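Local coordinates for endo-beta-mannanase (Rhizomucor miehei, PDB 4QP0), which probably hydrolyses internal beta-1,4-mannosidic linkages at random in mannans, galactomannans and glucomannans, as a secreted family 5 glycoside hydrolase, at residues A304-P307 / V308-T312; Q39-S42 / D43-S46; S271-W274 / I275-H278. One frame throughout, in Å; residues are numbered along the deposited sequence.

Contact 1. Residues A304-P307 / V308-T312; sequences AQYP and VWQGT
Gln305 and Trp309 meet one helical turn apart, through an aliphatic carbon on one side and an indole on the other. Gln305 CB lies over the face of the five-membered ring of Trp309, 4.2 Å from its centroid and 24° off the normal, which identifies a CH-pi contact. The backbone draws the pair together as well: Trp309 N donates to Gln305 O over 2.8 Å, and this oxygen also lies over a face of the indole, 3.3 Å from Trp309 CG. The rings of Tyr306 and Trp309 make a looser pair, touching at Tyr306 CE2 and Trp309 CZ3 (4.0 Å); with planes at 31° and centroids 5.7 Å apart, the pair is oblique. On the outer side, the Gln305 chain bends at chi2 (-65°), which lays its amide alongside Val308, with NE2 3.9 Å from Val308 CG2. All of this sits on helix 299-315, the crossover helix between strands 289-294 and 320-323 of the TIM barrel. The helix is kinked at Pro307, whose nitrogen has no hydrogen to give to the preceding turn, yet Pro307 O still accepts from Gly311 N. Val308 O has two donors, Thr312 N and Thr312 OG1 (3.0 Å), which reach it from opposite faces of the carbonyl plane. Further out, Tyr306 OH is bonded to Leu296 N, and Gln310 NE2 to Tyr294 OH and Thr348 O. Trp309 itself packs on Ser271 and Ile275 of helix 270-284.

Contact 2. Residues Q39-S42 / D43-S46; sequences QVFS and DMKS
Met44 lies side by side with Val40 and with Phe41, pointing the same way as each. Its sulfur is the common point of touch: Met44 SD is 4.0 Å from Val40 CG1 and 4.1 Å from Phe41 CD1. Relative to the phenyl ring the sulfur stands obliquely, 5.3 Å from the centroid and 65° off the normal, so this is a Met-aromatic contact in which the sulfur is well away from the ring axis. The methionine chain is extended through CA-CB-CG-SD (chi2 179°), which carries the sulfur out beside both partners, and the turn at chi3 moves only the terminal methyl, CE.

On another flank of the helix, Gln39 and Asp43 have a different relation. Their side chains run across each other at a slant, while the amide and carboxylate planes are only 25° apart. Gln39 NE2 comes within 3.3 Å of Asp43 OD1. Asp43 CG also sits 3.3 Å from Gln39 O, the carbonyl that accepts from Asp43 N (2.9 Å), so the carboxylate is folded back over the preceding turn. Ser42 places OG between its own N and carbonyl carbon, and the hydroxyl is hydrogen-bonded to Lys38 O, one turn back. Four backbone bonds of i to i+4 type, from Asp43 N to Gln39 O through Ser46 N to Ser42 O (3.2 Å), establish the segment as regular alpha helix.

Helix 34-47 is the crossover between the parallel barrel strands 17-25 and 51-55. Phe41 and Met44 pack inward on Val52 of strand 51-55 and on Ile101, and Phe41 also reaches Ile92, Gln95 and Ala96 of helix 87-98.

Contact 3. Residues S271-W274 / I275-H278; sequences SVQW and IKDH
Helix 270-284, one of the outer helices of the TIM barrel, holds this contact, in which side chains four residues apart meet on two flanks. On the buried flank, Trp274 and His278 form an edge-to-face pair: the imidazole turns its edge to the indole, the His278 ring centroid lies 4.3 Å from that of the Trp274 six-membered ring, and the planes stand at 71°. With Trp274 CG anti to the backbone N (chi1 -178°), the indole leans to the side of the following turn, where the imidazole meets one of its faces. Trp274 NE1 is hydrogen-bonded to His256 O.

The more exposed flank is polar. Gln273 NE2 donates to Asp277 OD1 over 3.2 Å, a bent bond (140°) that meets OD1 from above the carboxylate plane. The other carboxylate oxygen, Asp277 OD2, is bonded to Tyr233 OH, so both oxygens have a partner. A water accepts weakly from Lys276 NZ (3.3 Å) and donates weakly to Gln273 OE1 (2.9 Å). Beside it, the aliphatic part of the lysine crosses Val272, with Lys276 CD 3.7 Å from Val272 CG1. Beneath these side chains, Lys276 N and Asp277 N bond to Val272 O and Gln273 O.

The helix joins strand 253-257 to strand 289-294. His278 stacks with Phe255 and Phe223, Ile275 packs on Leu257, and Val272 faces Val308 and Thr312 of the adjacent helix 299-315.

How the contacts relate
From the N terminus, contact 2 (39-46) comes first, then contact 3 (271-278), and last contact 1 (304-312). Each lies within a single helix and closes no loop beyond a helical turn; because each ends before the next begins, none nests or crosses. Each helix is the crossover of a different beta-alpha-beta unit around the barrel. Contacts 1 and 3 occupy adjacent helices: their centres are 11 Å apart, and they touch where Trp309 NE1 meets Ser271 CB at 3.5 Å and Thr312 CG2 meets Ile275 CG2 at 3.8 Å. Contact 2 stands apart, its nearest atoms about 13 Å from contact 1 and about 20 Å from contact 3.

Contact 1. Residues A304-P307 / V308-T312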
ATOM      1  N   ALA A 304     -15.220  -0.135 -19.202  1.00 32.12           N
ATOM      2  CA  ALA A 304     -14.465  -0.080 -20.455  1.00 31.87           C
ATOM      3  C   ALA A 304     -13.058  -0.655 -20.344  1.00 32.60           C
ATOM      4  O   ALA A 304     -12.638  -1.443 -21.196  1.00 33.40           O
ATOM      5  CB  ALA A 304     -14.390   1.354 -20.961  1.00 31.13           C
ATOM      6  N   GLN A 305     -12.328  -0.255 -19.302  1.00 32.61           N
ATOM      7  CA  GLN A 305     -10.883  -0.523 -19.242  1.00 32.26           C
ATOM      8  C   GLN A 305     -10.421  -1.580 -18.227  1.00 30.64           C
ATOM      9  O   GLN A 305      -9.412  -2.249 -18.449  1.00 29.75           O
ATOM     10  CB  GLN A 305     -10.095   0.781 -19.079  1.00 34.28           C
ATOM     11  CG  GLN A 305     -10.376   1.840 -20.148  1.00 36.31           C
ATOM     12  CD  GLN A 305      -9.952   1.442 -21.562  1.00 39.32           C
ATOM     13  OE1 GLN A 305     -10.404   2.042 -22.538  1.00 44.35           O
ATOM     14  NE2 GLN A 305      -9.083   0.440 -21.680  1.00 38.83           N
ATOM     15  N   TYR A 306     -11.152  -1.738 -17.129  1.00 30.58           N
ATOM     16  CA  TYR A 306     -10.850  -2.791 -16.155  1.00 30.36           C
ATOM     17  C   TYR A 306     -10.726  -4.192 -16.793  1.00 30.30           C
ATOM     18  O   TYR A 306      -9.726  -4.870 -16.559  1.00 31.74           O
ATOM     19  CB  TYR A 306     -11.858  -2.779 -14.995  1.00 31.24           C
ATOM     20  CG  TYR A 306     -11.626  -1.707 -13.946  1.00 33.34           C
ATOM     21  CD1 TYR A 306     -12.129  -1.854 -12.652  1.00 34.22           C
ATOM     22  CD2 TYR A 306     -10.885  -0.559 -14.231  1.00 33.59           C
ATOM     23  CE1 TYR A 306     -11.915  -0.881 -11.684  1.00 33.10           C
ATOM     24  CE2 TYR A 306     -10.671   0.410 -13.269  1.00 33.75           C
ATOM     25  CZ  TYR A 306     -11.185   0.243 -12.000  1.00 33.75           C
ATOM     26  OH  TYR A 306     -10.971   1.220 -11.047  1.00 36.33           O
ATOM     27  N   PRO A 307     -11.714  -4.625 -17.618  1.00 30.35           N
ATOM     28  CA  PRO A 307     -11.544  -5.943 -18.251  1.00 31.27           C
ATOM     29  C   PRO A 307     -10.280  -6.035 -19.100  1.00 32.88           C
ATOM     30  O   PRO A 307      -9.636  -7.091 -19.144  1.00 34.12           O
ATOM     31  CB  PRO A 307     -12.794  -6.082 -19.130  1.00 30.13           C
ATOM     32  CG  PRO A 307     -13.813  -5.237 -18.454  1.00 29.12           C
ATOM     33  CD  PRO A 307     -13.049  -4.064 -17.899  1.00 29.69           C
ATOM     34  N   VAL A 308      -9.925  -4.930 -19.751  1.00 32.89           N
ATOM     35  CA  VAL A 308      -8.716  -4.865 -20.560  1.00 33.50           C
ATOM     36  C   VAL A 308      -7.487  -5.013 -19.669  1.00 34.17           C
ATOM     37  O   VAL A 308      -6.631  -5.864 -19.932  1.00 35.88           O
ATOM     38  CB  VAL A 308      -8.641  -3.553 -21.384  1.00 33.99           C
ATOM     39  CG1 VAL A 308      -7.416  -3.546 -22.293  1.00 31.56           C
ATOM     40  CG2 VAL A 308      -9.910  -3.369 -22.212  1.00 33.30           C
ATOM     41  N   TRP A 309      -7.421  -4.202 -18.611  1.00 33.32           N
ATOM     42  CA  TRP A 309      -6.281  -4.188 -17.691  1.00 33.28           C
ATOM     43  C   TRP A 309      -6.131  -5.497 -16.975  1.00 34.16           C
ATOM     44  O   TRP A 309      -5.015  -5.966 -16.746  1.00 35.10           O
ATOM     45  CB  TRP A 309      -6.431  -3.100 -16.634  1.00 30.93           C
ATOM     46  CG  TRP A 309      -6.427  -1.672 -17.126  1.00 30.42           C
ATOM     47  CD1 TRP A 309      -6.214  -1.198 -18.421  1.00 30.42           C
ATOM     48  CD2 TRP A 309      -6.604  -0.466 -16.309  1.00 29.10           C
ATOM     49  NE1 TRP A 309      -6.267   0.175 -18.456  1.00 28.55           N
ATOM     50  CE2 TRP A 309      -6.498   0.673 -17.224  1.00 28.81           C
ATOM     51  CE3 TRP A 309      -6.840  -0.227 -14.954  1.00 28.39           C
ATOM     52  CZ2 TRP A 309      -6.628   1.979 -16.781  1.00 28.09           C
ATOM     53  CZ3 TRP A 309      -6.969   1.093 -14.524  1.00 26.62           C
ATOM     54  CH2 TRP A 309      -6.856   2.166 -15.413  1.00 27.42           C
ATOM     55  N   GLN A 310      -7.265  -6.077 -16.592  1.00 33.59           N
ATOM     56  CA  GLN A 310      -7.277  -7.316 -15.835  1.00 33.36           C
ATOM     57  C   GLN A 310      -6.839  -8.500 -16.712  1.00 33.98           C
ATOM     58  O   GLN A 310      -6.035  -9.334 -16.279  1.00 35.01           O
ATOM     59  CB  GLN A 310      -8.652  -7.519 -15.180  1.00 33.97           C
ATOM     60  CG  GLN A 310      -8.871  -6.586 -13.984  1.00 33.26           C
ATOM     61  CD  GLN A 310     -10.302  -6.549 -13.462  1.00 32.91           C
ATOM     62  OE1 GLN A 310     -11.210  -7.169 -14.025  1.00 32.71           O
ATOM     63  NE2 GLN A 310     -10.510  -5.805 -12.380  1.00 30.76           N
ATOM     64  N   GLY A 311      -7.347  -8.543 -17.947  1.00 33.16           N
ATOM     65  CA  GLY A 311      -6.886  -9.486 -18.966  1.00 32.11           C
ATOM     66  C   GLY A 311      -5.397  -9.404 -19.259  1.00 31.23           C
ATOM     67  O   GLY A 311      -4.761 -10.416 -19.536  1.00 30.56           O
ATOM     68  N   THR A 312      -4.837  -8.197 -19.195  1.00 33.29           N
ATOM     69  CA  THR A 312      -3.382  -8.002 -19.291  1.00 33.37           C
ATOM     70  C   THR A 312      -2.656  -8.653 -18.115  1.00 33.18           C
ATOM     71  O   THR A 312      -1.671  -9.360 -18.315  1.00 32.92           O
ATOM     72  CB  THR A 312      -3.002  -6.507 -19.376  1.00 33.78           C
ATOM     73  OG1 THR A 312      -3.703  -5.908 -20.471  1.00 34.62           O
ATOM     74  CG2 THR A 312      -1.497  -6.326 -19.580  1.00 32.02           C
TER

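Contact 2. Residues Q39-S42 / D43-S46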
ATOM      1  N   GLN A  39     -18.487  -5.394   7.613  1.00 45.32           N
ATOM      2  CA  GLN A  39     -19.111  -5.313   6.292  1.00 43.80           C
ATOM      3  C   GLN A  39     -18.077  -5.426   5.170  1.00 42.34           C
ATOM      4  O   GLN A  39     -18.266  -6.195   4.226  1.00 41.24           O
ATOM      5  CB  GLN A  39     -19.897  -4.003   6.166  1.00 45.86           C
ATOM      6  CG  GLN A  39     -20.742  -3.864   4.909  1.00 47.90           C
ATOM      7  CD  GLN A  39     -22.042  -4.644   4.981  1.00 50.55           C
ATOM      8  OE1 GLN A  39     -23.116  -4.061   5.142  1.00 52.98           O
ATOM      9  NE2 GLN A  39     -21.954  -5.968   4.872  1.00 48.94           N
ATOM     10  N   VAL A  40     -16.984  -4.667   5.289  1.00 40.22           N
ATOM     11  CA  VAL A  40     -15.885  -4.720   4.329  1.00 38.94           C
ATOM     12  C   VAL A  40     -15.482  -6.172   4.073  1.00 38.36           C
ATOM     13  O   VAL A  40     -15.458  -6.620   2.923  1.00 38.06           O
ATOM     14  CB  VAL A  40     -14.680  -3.875   4.801  1.00 40.62           C
ATOM     15  CG1 VAL A  40     -13.420  -4.187   4.002  1.00 41.49           C
ATOM     16  CG2 VAL A  40     -15.004  -2.395   4.704  1.00 41.31           C
ATOM     17  N   PHE A  41     -15.219  -6.913   5.148  1.00 37.31           N
ATOM     18  CA  PHE A  41     -14.723  -8.281   5.028  1.00 34.95           C
ATOM     19  C   PHE A  41     -15.727  -9.282   4.467  1.00 34.78           C
ATOM     20  O   PHE A  41     -15.334 -10.187   3.741  1.00 35.31           O
ATOM     21  CB  PHE A  41     -14.119  -8.773   6.346  1.00 33.02           C
ATOM     22  CG  PHE A  41     -12.877  -8.033   6.748  1.00 33.57           C
ATOM     23  CD1 PHE A  41     -11.800  -7.923   5.870  1.00 33.38           C
ATOM     24  CD2 PHE A  41     -12.780  -7.436   7.998  1.00 32.66           C
ATOM     25  CE1 PHE A  41     -10.657  -7.224   6.236  1.00 32.70           C
ATOM     26  CE2 PHE A  41     -11.636  -6.743   8.371  1.00 31.22           C
ATOM     27  CZ  PHE A  41     -10.578  -6.635   7.489  1.00 31.46           C
ATOM     28  N   SER A  42     -17.009  -9.135   4.786  1.00 35.57           N
ATOM     29  CA  SER A  42     -18.012 -10.057   4.226  1.00 36.36           C
ATOM     30  C   SER A  42     -18.324  -9.749   2.757  1.00 36.65           C
ATOM     31  O   SER A  42     -18.584 -10.663   1.972  1.00 37.85           O
ATOM     32  CB  SER A  42     -19.284 -10.114   5.083  1.00 36.13           C
ATOM     33  OG  SER A  42     -19.717  -8.820   5.437  1.00 39.22           O
ATOM     34  N   ASP A  43     -18.276  -8.466   2.385  1.00 36.43           N
ATOM     35  CA  ASP A  43     -18.404  -8.063   0.981  1.00 36.75           C
ATOM     36  C   ASP A  43     -17.230  -8.612   0.171  1.00 37.74           C
ATOM     37  O   ASP A  43     -17.422  -9.216  -0.889  1.00 39.84           O
ATOM     38  CB  ASP A  43     -18.459  -6.537   0.840  1.00 36.48           C
ATOM     39  CG  ASP A  43     -19.771  -5.930   1.335  1.00 35.71           C
ATOM     40  OD1 ASP A  43     -20.621  -6.648   1.909  1.00 36.01           O
ATOM     41  OD2 ASP A  43     -19.945  -4.706   1.144  1.00 35.93           O
ATOM     42  N   MET A  44     -16.019  -8.407   0.690  1.00 36.08           N
ATOM     43  CA  MET A  44     -14.800  -8.941   0.095  1.00 35.18           C
ATOM     44  C   MET A  44     -14.908 -10.436  -0.118  1.00 34.66           C
ATOM     45  O   MET A  44     -14.632 -10.924  -1.209  1.00 35.80           O
ATOM     46  CB  MET A  44     -13.582  -8.637   0.978  1.00 33.69           C
ATOM     47  CG  MET A  44     -12.960  -7.271   0.757  1.00 33.50           C
ATOM     48  SD  MET A  44     -11.557  -6.973   1.859  1.00 34.12           S
ATOM     49  CE  MET A  44     -10.347  -8.061   1.109  1.00 33.17           C
ATOM     50  N   LYS A  45     -15.312 -11.151   0.929  1.00 35.65           N
ATOM     51  CA  LYS A  45     -15.460 -12.605   0.873  1.00 37.12           C
ATOM     52  C   LYS A  45     -16.348 -13.056  -0.285  1.00 37.32           C
ATOM     53  O   LYS A  45     -15.918 -13.853  -1.118  1.00 40.87           O
ATOM     54  CB  LYS A  45     -15.964 -13.164   2.219  1.00 37.32           C
ATOM     55  CG  LYS A  45     -16.317 -14.656   2.236  1.00 38.44           C
ATOM     56  CD  LYS A  45     -15.154 -15.586   1.877  1.00 38.96           C
ATOM     57  CE  LYS A  45     -14.446 -16.141   3.109  1.00 39.49           C
ATOM     58  NZ  LYS A  45     -13.406 -17.149   2.751  1.00 37.80           N
ATOM     59  N   SER A  46     -17.570 -12.532  -0.353  1.00 37.15           N
ATOM     60  CA  SER A  46     -18.537 -12.990  -1.365  1.00 36.77           C
ATOM     61  C   SER A  46     -18.154 -12.525  -2.764  1.00 37.06           C
ATOM     62  O   SER A  46     -18.604 -13.106  -3.755  1.00 37.15           O
ATOM     63  CB  SER A  46     -19.958 -12.544  -1.021  1.00 35.59           C
ATOM     64  OG  SER A  46     -20.123 -11.164  -1.272  1.00 35.98           O
TER

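Contact 3. Residues S271-W274 / I275-H278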
ATOM      1  N   SER A 271      -1.601   2.525 -20.589  1.00 28.75           N
ATOM      2  CA  SER A 271      -1.923   1.813 -19.362  1.00 28.30           C
ATOM      3  C   SER A 271      -1.649   0.321 -19.472  1.00 28.61           C
ATOM      4  O   SER A 271      -1.081  -0.271 -18.555  1.00 28.47           O
ATOM      5  CB  SER A 271      -3.380   2.062 -18.958  1.00 28.29           C
ATOM      6  OG  SER A 271      -3.560   3.386 -18.480  1.00 28.32           O
ATOM      7  N   VAL A 272      -2.063  -0.283 -20.585  1.00 28.00           N
ATOM      8  CA  VAL A 272      -1.745  -1.672 -20.846  1.00 27.37           C
ATOM      9  C   VAL A 272      -0.232  -1.834 -20.904  1.00 26.63           C
ATOM     10  O   VAL A 272       0.323  -2.741 -20.295  1.00 27.32           O
ATOM     11  CB  VAL A 272      -2.358  -2.166 -22.165  1.00 27.49           C
ATOM     12  CG1 VAL A 272      -1.809  -3.537 -22.521  1.00 27.43           C
ATOM     13  CG2 VAL A 272      -3.875  -2.208 -22.071  1.00 28.60           C
ATOM     14  N   GLN A 273       0.436  -0.958 -21.644  1.00 27.11           N
ATOM     15  CA  GLN A 273       1.903  -0.980 -21.701  1.00 28.01           C
ATOM     16  C   GLN A 273       2.538  -0.847 -20.310  1.00 26.99           C
ATOM     17  O   GLN A 273       3.575  -1.445 -20.046  1.00 27.96           O
ATOM     18  CB  GLN A 273       2.439   0.104 -22.646  1.00 28.96           C
ATOM     19  CG  GLN A 273       3.946   0.065 -22.848  1.00 30.45           C
ATOM     20  CD  GLN A 273       4.364  -0.990 -23.855  1.00 30.68           C
ATOM     21  OE1 GLN A 273       4.178  -0.808 -25.055  1.00 32.62           O
ATOM     22  NE2 GLN A 273       4.953  -2.085 -23.374  1.00 29.86           N
ATOM     23  N   TRP A 274       1.899  -0.083 -19.431  1.00 26.19           N
ATOM     24  CA  TRP A 274       2.386   0.147 -18.067  1.00 26.68           C
ATOM     25  C   TRP A 274       2.387  -1.113 -17.236  1.00 26.98           C
ATOM     26  O   TRP A 274       3.355  -1.381 -16.501  1.00 25.33           O
ATOM     27  CB  TRP A 274       1.516   1.214 -17.416  1.00 26.87           C
ATOM     28  CG  TRP A 274       1.874   1.632 -16.007  1.00 26.00           C
ATOM     29  CD1 TRP A 274       1.103   1.475 -14.861  1.00 25.65           C
ATOM     30  CD2 TRP A 274       3.078   2.345 -15.558  1.00 25.46           C
ATOM     31  NE1 TRP A 274       1.734   2.013 -13.766  1.00 25.10           N
ATOM     32  CE2 TRP A 274       2.921   2.544 -14.110  1.00 25.66           C
ATOM     33  CE3 TRP A 274       4.224   2.811 -16.179  1.00 26.10           C
ATOM     34  CZ2 TRP A 274       3.889   3.186 -13.342  1.00 25.52           C
ATOM     35  CZ3 TRP A 274       5.195   3.462 -15.392  1.00 26.13           C
ATOM     36  CH2 TRP A 274       5.027   3.637 -14.009  1.00 25.66           C
ATOM     37  N   ILE A 275       1.303  -1.892 -17.344  1.00 25.79           N
ATOM     38  CA  ILE A 275       1.175  -3.181 -16.655  1.00 26.33           C
ATOM     39  C   ILE A 275       2.215  -4.164 -17.196  1.00 27.41           C
ATOM     40  O   ILE A 275       3.022  -4.702 -16.435  1.00 27.21           O
ATOM     41  CB  ILE A 275      -0.253  -3.783 -16.799  1.00 26.94           C
ATOM     42  CG1 ILE A 275      -1.297  -2.871 -16.148  1.00 26.30           C
ATOM     43  CG2 ILE A 275      -0.330  -5.184 -16.194  1.00 26.46           C
ATOM     44  CD1 ILE A 275      -2.682  -2.995 -16.744  1.00 25.63           C
ATOM     45  N   LYS A 276       2.186  -4.393 -18.511  1.00 29.35           N
ATOM     46  CA  LYS A 276       3.150  -5.264 -19.191  1.00 29.24           C
ATOM     47  C   LYS A 276       4.582  -4.952 -18.736  1.00 28.84           C
ATOM     48  O   LYS A 276       5.350  -5.866 -18.426  1.00 28.11           O
ATOM     49  CB  LYS A 276       3.034  -5.118 -20.712  1.00 29.96           C
ATOM     50  CG  LYS A 276       1.784  -5.731 -21.323  1.00 32.29           C
ATOM     51  CD  LYS A 276       1.515  -5.207 -22.725  1.00 33.93           C
ATOM     52  CE  LYS A 276       2.102  -6.084 -23.817  1.00 35.16           C
ATOM     53  NZ  LYS A 276       3.479  -5.681 -24.203  1.00 36.31           N
ATOM     54  N   ASP A 277       4.926  -3.664 -18.696  1.00 29.09           N
ATOM     55  CA  ASP A 277       6.264  -3.223 -18.257  1.00 28.98           C
ATOM     56  C   ASP A 277       6.611  -3.660 -16.835  1.00 27.60           C
ATOM     57  O   ASP A 277       7.746  -4.036 -16.568  1.00 29.14           O
ATOM     58  CB  ASP A 277       6.437  -1.708 -18.411  1.00 29.59           C
ATOM     59  CG  ASP A 277       6.570  -1.273 -19.871  1.00 31.29           C
ATOM     60  OD1 ASP A 277       6.814  -2.144 -20.745  1.00 31.42           O
ATOM     61  OD2 ASP A 277       6.419  -0.057 -20.148  1.00 31.77           O
ATOM     62  N   HIS A 278       5.640  -3.617 -15.931  1.00 26.50           N
ATOM     63  CA  HIS A 278       5.859  -4.116 -14.574  1.00 26.85           C
ATOM     64  C   HIS A 278       5.824  -5.623 -14.464  1.00 26.15           C
ATOM     65  O   HIS A 278       6.566  -6.193 -13.662  1.00 26.45           O
ATOM     66  CB  HIS A 278       4.910  -3.453 -13.585  1.00 27.44           C
ATOM     67  CG  HIS A 278       5.137  -1.965 -13.441  1.00 27.92           C
ATOM     68  ND1 HIS A 278       5.899  -1.442 -12.471  1.00 28.59           N
ATOM     69  CD2 HIS A 278       4.682  -0.895 -14.203  1.00 27.59           C
ATOM     70  CE1 HIS A 278       5.933  -0.104 -12.602  1.00 28.01           C
ATOM     71  NE2 HIS A 278       5.188   0.227 -13.665  1.00 28.26           N
TER
HETATM   72  O   HOH W   1       2.088  -2.772 -25.068  1.00 31.63           O